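Local coordinates for protein bacteriocin (Pseudomonas syringae pv. tomato, PDB 4FZL) that probably kills related bacteria by degrading the peptidoglycan precursor lipid II, as a calcium-binding bacteriocin of the colicin M family, at residues Met2-Gly14 / Tyr63-Ile76. Residues are numbered along the deposited sequence; the frame is centred on the assembly and turned at random.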
loop_
_atom_site.group_PDB
_atom_site.type_symbol
_atom_site.label_atom_id
_atom_site.label_comp_id
_atom_site.label_asym_id
_atom_site.label_seq_id
_atom_site.Cartn_x
_atom_site.Cartn_y
_atom_site.Cartn_z
ATOM N N MET A 2 -26.372 14.791 -9.795
ATOM C CA MET A 2 -26.468 13.368 -9.366
ATOM C C MET A 2 -27.878 12.986 -8.851
ATOM O O MET A 2 -28.695 13.933 -8.530
ATOM C CB MET A 2 -25.478 13.066 -8.261
ATOM C CG MET A 2 -24.041 13.379 -8.599
ATOM S SD MET A 2 -23.410 12.236 -9.827
ATOM C CE MET A 2 -23.342 13.246 -11.268
ATOM N N GLN A 3 -28.170 11.678 -8.835
ATOM C CA GLN A 3 -29.499 11.185 -8.453
ATOM C C GLN A 3 -29.607 11.048 -6.965
ATOM O O GLN A 3 -30.697 10.706 -6.444
ATOM C CB GLN A 3 -29.875 9.883 -9.234
ATOM C CG GLN A 3 -30.025 10.174 -10.740
ATOM C CD GLN A 3 -31.315 10.895 -11.073
ATOM O OE1 GLN A 3 -31.307 12.022 -11.558
ATOM N NE2 GLN A 3 -32.446 10.240 -10.768
ATOM N N ASN A 4 -28.473 11.347 -6.291
ATOM C CA ASN A 4 -28.479 11.355 -4.870
ATOM C C ASN A 4 -27.371 12.261 -4.259
ATOM O O ASN A 4 -26.372 12.641 -4.911
ATOM C CB ASN A 4 -28.420 9.898 -4.341
ATOM C CG ASN A 4 -27.075 9.337 -4.414
ATOM O OD1 ASN A 4 -26.218 9.778 -3.683
ATOM N ND2 ASN A 4 -26.899 8.302 -5.196
ATOM N N PRO A 5 -27.573 12.599 -2.982
ATOM C CA PRO A 5 -26.765 13.568 -2.283
ATOM C C PRO A 5 -25.460 13.008 -1.828
ATOM O O PRO A 5 -24.582 13.855 -1.617
ATOM C CB PRO A 5 -27.642 13.974 -1.075
ATOM C CG PRO A 5 -28.566 12.814 -0.903
ATOM C CD PRO A 5 -28.845 12.371 -2.297
ATOM N N VAL A 6 -25.329 11.684 -1.676
ATOM C CA VAL A 6 -24.046 11.083 -1.349
ATOM C C VAL A 6 -23.083 11.271 -2.491
ATOM O O VAL A 6 -21.916 11.738 -2.255
ATOM C CB VAL A 6 -24.159 9.591 -0.951
ATOM C CG1 VAL A 6 -22.801 8.900 -0.655
ATOM C CG2 VAL A 6 -25.116 9.419 0.263
ATOM N N ALA A 7 -23.524 10.983 -3.720
ATOM C CA ALA A 7 -22.652 11.196 -4.875
ATOM C C ALA A 7 -22.294 12.699 -5.034
ATOM O O ALA A 7 -21.154 13.066 -5.442
ATOM C CB ALA A 7 -23.289 10.668 -6.172
ATOM N N THR A 8 -23.275 13.601 -4.811
ATOM C CA THR A 8 -23.024 15.016 -4.863
ATOM C C THR A 8 -21.867 15.487 -3.975
ATOM O O THR A 8 -20.952 16.214 -4.438
ATOM C CB THR A 8 -24.319 15.790 -4.592
ATOM O OG1 THR A 8 -25.286 15.437 -5.580
ATOM C CG2 THR A 8 -24.087 17.325 -4.635
ATOM N N VAL A 9 -21.873 15.012 -2.743
ATOM C CA VAL A 9 -20.831 15.311 -1.775
ATOM C C VAL A 9 -19.499 14.683 -2.232
ATOM O O VAL A 9 -18.452 15.343 -2.232
ATOM C CB VAL A 9 -21.226 14.850 -0.366
ATOM C CG1 VAL A 9 -19.985 14.695 0.628
ATOM C CG2 VAL A 9 -22.345 15.792 0.148
ATOM N N LEU A 10 -19.541 13.454 -2.715
ATOM C CA LEU A 10 -18.284 12.879 -3.213
ATOM C C LEU A 10 -17.656 13.803 -4.281
ATOM O O LEU A 10 -16.444 13.997 -4.254
ATOM C CB LEU A 10 -18.435 11.455 -3.763
ATOM C CG LEU A 10 -18.819 10.362 -2.818
ATOM C CD1 LEU A 10 -19.176 8.994 -3.532
ATOM C CD2 LEU A 10 -17.644 10.090 -1.797
ATOM N N LEU A 11 -18.441 14.204 -5.275
ATOM C CA LEU A 11 -17.889 15.004 -6.360
ATOM C C LEU A 11 -17.405 16.330 -5.835
ATOM O O LEU A 11 -16.337 16.719 -6.203
ATOM C CB LEU A 11 -18.896 15.224 -7.477
ATOM C CG LEU A 11 -19.111 13.910 -8.262
ATOM C CD1 LEU A 11 -20.229 14.093 -9.311
ATOM C CD2 LEU A 11 -17.813 13.576 -9.038
ATOM N N LEU A 12 -18.159 16.969 -4.935
ATOM C CA LEU A 12 -17.712 18.227 -4.291
ATOM C C LEU A 12 -16.374 18.083 -3.531
ATOM O O LEU A 12 -15.548 19.023 -3.550
ATOM C CB LEU A 12 -18.752 18.776 -3.304
ATOM C CG LEU A 12 -19.924 19.540 -3.921
ATOM C CD1 LEU A 12 -21.008 19.829 -2.878
ATOM C CD2 LEU A 12 -19.530 20.855 -4.573
ATOM N N GLN A 13 -16.160 16.913 -2.916
ATOM C CA GLN A 13 -14.978 16.665 -2.114
ATOM C C GLN A 13 -13.798 16.109 -2.945
ATOM O O GLN A 13 -12.727 15.853 -2.415
ATOM C CB GLN A 13 -15.308 15.657 -1.097
ATOM C CG GLN A 13 -16.380 15.977 -0.060
ATOM C CD GLN A 13 -15.811 16.502 1.223
ATOM O OE1 GLN A 13 -15.782 15.779 2.267
ATOM N NE2 GLN A 13 -15.270 17.701 1.155
ATOM N N GLY A 14 -13.964 15.955 -4.264
ATOM C CA GLY A 14 -12.876 15.409 -5.077
ATOM C C GLY A 14 -11.556 16.183 -5.035
ATOM O O GLY A 14 -10.475 15.530 -4.975
ATOM N N TYR A 63 -11.796 8.223 -9.451
ATOM C CA TYR A 63 -12.596 8.705 -8.346
ATOM C C TYR A 63 -13.901 9.358 -8.839
ATOM O O TYR A 63 -15.011 9.014 -8.378
ATOM C CB TYR A 63 -11.786 9.698 -7.508
ATOM C CG TYR A 63 -12.613 10.342 -6.389
ATOM C CD1 TYR A 63 -12.626 9.753 -5.146
ATOM C CD2 TYR A 63 -13.345 11.485 -6.635
ATOM C CE1 TYR A 63 -13.343 10.318 -4.075
ATOM C CE2 TYR A 63 -14.087 12.015 -5.633
ATOM C CZ TYR A 63 -14.133 11.465 -4.356
ATOM O OH TYR A 63 -14.895 12.065 -3.315
ATOM N N ASN A 64 -13.719 10.306 -9.773
ATOM C CA ASN A 64 -14.876 11.025 -10.316
ATOM C C ASN A 64 -15.868 10.038 -11.013
ATOM O O ASN A 64 -17.128 10.140 -10.820
ATOM C CB ASN A 64 -14.489 12.100 -11.320
ATOM C CG ASN A 64 -13.801 13.305 -10.702
ATOM O OD1 ASN A 64 -13.926 13.593 -9.531
ATOM N ND2 ASN A 64 -13.052 14.040 -11.542
ATOM N N GLU A 65 -15.321 9.088 -11.790
ATOM C CA GLU A 65 -16.187 8.129 -12.463
ATOM C C GLU A 65 -16.934 7.206 -11.524
ATOM O O GLU A 65 -18.105 6.878 -11.811
ATOM C CB GLU A 65 -15.432 7.330 -13.514
ATOM C CG GLU A 65 -15.060 8.237 -14.691
ATOM C CD GLU A 65 -16.329 8.754 -15.465
ATOM O OE1 GLU A 65 -17.199 7.948 -15.854
ATOM O OE2 GLU A 65 -16.468 9.963 -15.697
ATOM N N ILE A 66 -16.285 6.756 -10.440
ATOM C CA ILE A 66 -16.973 5.942 -9.438
ATOM C C ILE A 66 -18.065 6.789 -8.741
ATOM O O ILE A 66 -19.211 6.346 -8.550
ATOM C CB ILE A 66 -15.935 5.497 -8.419
ATOM C CG1 ILE A 66 -15.006 4.476 -9.047
ATOM C CG2 ILE A 66 -16.623 4.830 -7.256
ATOM C CD1 ILE A 66 -13.657 4.375 -8.344
ATOM N N ALA A 67 -17.745 8.034 -8.406
ATOM C CA ALA A 67 -18.757 8.892 -7.734
ATOM C C ALA A 67 -19.928 9.113 -8.669
ATOM O O ALA A 67 -21.082 9.110 -8.239
ATOM C CB ALA A 67 -18.156 10.216 -7.315
ATOM N N THR A 68 -19.628 9.329 -9.939
ATOM C CA THR A 68 -20.657 9.534 -10.930
ATOM C C THR A 68 -21.562 8.298 -11.063
ATOM O O THR A 68 -22.819 8.387 -11.164
ATOM C CB THR A 68 -20.068 10.016 -12.281
ATOM O OG1 THR A 68 -19.339 11.212 -12.068
ATOM C CG2 THR A 68 -21.169 10.187 -13.338
ATOM N N ASP A 69 -20.946 7.132 -11.027
ATOM C CA ASP A 69 -21.730 5.906 -11.103
ATOM C C ASP A 69 -22.610 5.684 -9.886
ATOM O O ASP A 69 -23.794 5.268 -9.996
ATOM C CB ASP A 69 -20.830 4.730 -11.426
ATOM C CG ASP A 69 -21.633 3.554 -11.976
ATOM O OD1 ASP A 69 -22.353 3.735 -13.003
ATOM O OD2 ASP A 69 -21.564 2.476 -11.367
ATOM N N ILE A 70 -22.062 5.994 -8.703
ATOM C CA ILE A 70 -22.872 5.928 -7.463
ATOM C C ILE A 70 -24.100 6.866 -7.645
ATOM O O ILE A 70 -25.210 6.560 -7.210
ATOM C CB ILE A 70 -22.029 6.303 -6.226
ATOM C CG1 ILE A 70 -20.973 5.203 -5.911
ATOM C CG2 ILE A 70 -22.911 6.463 -4.954
ATOM C CD1 ILE A 70 -19.930 5.629 -4.877
ATOM N N GLY A 71 -23.838 8.019 -8.246
ATOM C CA GLY A 71 -24.847 9.020 -8.578
ATOM C C GLY A 71 -25.974 8.614 -9.500
ATOM O O GLY A 71 -26.983 9.322 -9.636
ATOM N N ARG A 72 -25.841 7.487 -10.150
ATOM C CA ARG A 72 -26.945 6.983 -11.003
ATOM C C ARG A 72 -28.094 6.331 -10.177
ATOM O O ARG A 72 -29.175 6.073 -10.698
ATOM C CB ARG A 72 -26.389 5.988 -12.088
ATOM C CG ARG A 72 -25.433 6.705 -13.084
ATOM C CD ARG A 72 -24.832 5.940 -14.241
ATOM N NE ARG A 72 -24.117 6.894 -15.152
ATOM C CZ ARG A 72 -22.780 7.025 -15.277
ATOM N NH1 ARG A 72 -21.954 6.235 -14.584
ATOM N NH2 ARG A 72 -22.244 7.952 -16.087
ATOM N N SER A 73 -27.825 6.029 -8.913
ATOM C CA SER A 73 -28.797 5.433 -8.009
ATOM C C SER A 73 -29.551 6.526 -7.280
ATOM O O SER A 73 -28.958 7.579 -6.981
ATOM C CB SER A 73 -28.061 4.616 -6.962
ATOM O OG SER A 73 -28.988 4.101 -6.026
ATOM N N GLN A 74 -30.823 6.294 -6.975
ATOM C CA GLN A 74 -31.542 7.214 -6.092
ATOM C C GLN A 74 -31.368 6.845 -4.625
ATOM O O GLN A 74 -31.793 7.655 -3.750
ATOM C CB GLN A 74 -33.027 7.265 -6.419
ATOM C CG GLN A 74 -33.306 7.989 -7.723
ATOM C CD GLN A 74 -34.372 9.094 -7.636
ATOM O OE1 GLN A 74 -35.132 9.271 -8.587
ATOM N NE2 GLN A 74 -34.421 9.847 -6.511
ATOM N N GLN A 75 -30.764 5.696 -4.335
ATOM C CA GLN A 75 -30.578 5.314 -2.950
ATOM C C GLN A 75 -29.369 6.051 -2.310
ATOM O O GLN A 75 -28.505 6.589 -3.019
ATOM C CB GLN A 75 -30.336 3.839 -2.884
ATOM C CG GLN A 75 -31.622 2.917 -3.172
ATOM C CD GLN A 75 -31.521 1.499 -2.830
ATOM O OE1 GLN A 75 -30.498 0.943 -3.034
ATOM N NE2 GLN A 75 -32.463 0.988 -2.043
ATOM N N ILE A 76 -29.379 6.086 -0.974
ATOM C CA ILE A 76 -28.377 6.776 -0.193
ATOM C C ILE A 76 -27.757 5.934 0.931
ATOM O O ILE A 76 -27.034 6.426 1.747
ATOM C CB ILE A 76 -28.869 8.123 0.381
ATOM C CG1 ILE A 76 -30.091 7.895 1.304
ATOM C CG2 ILE A 76 -29.193 9.161 -0.742
ATOM C CD1 ILE A 76 -30.504 9.126 2.124
HETATM O O HOH W 1 -31.699 10.517 -4.049
HETATM O O HOH W 2 -14.877 15.860 -8.350
#
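The ring of Tyr63 meets Leu10 O at its edge, near the ring plane, and its hydroxyl donates a short hydrogen bond there, OH to O 2.6 Å. With CG anti to the backbone N (chi1 175°), the phenol reaches across to the last turn of helix 5-12, while Gly14 CA approaches the ring obliquely. Asn64 OD1, also at the ring edge, is bonded to Arg60 and, through a water, to Leu11 O. The second flat group, the amide of Asn4, illustrates how an N-cap residue can also tie its helix to a neighbouring turn. Its ND2 gives Ser73 O a nearly straight bond (2.8 Å, 173°) that lies in the amide plane but arrives above the carbonyl plane of the acceptor; a weak bond runs to Ile70 O. Its OD1 meanwhile accepts from Ala7 N, so one side chain both caps helix 5-12 and grips the type I beta turn Ile70-Ser73. Gln3 N adds a bond to Gly71 O of 2.8 Å. Between these polar ends the packing is close: Ala7 CB sits 3.3 Å from Gly71 CA, and Ala67 CB touches both Leu10 CB and Leu11 CD2. Val6 and Ile70 also touch helix 37-54. Beyond the cap, Ile76 CG2 lies against the Pro5 ring, 3.6 Å from CD. The axes of 5-12 and 63-70 come within 8.4 Å, at 164° between their N-to-C directions: remote from the calcium site, an N-capped antiparallel helix pair ends the helical part of the molecule.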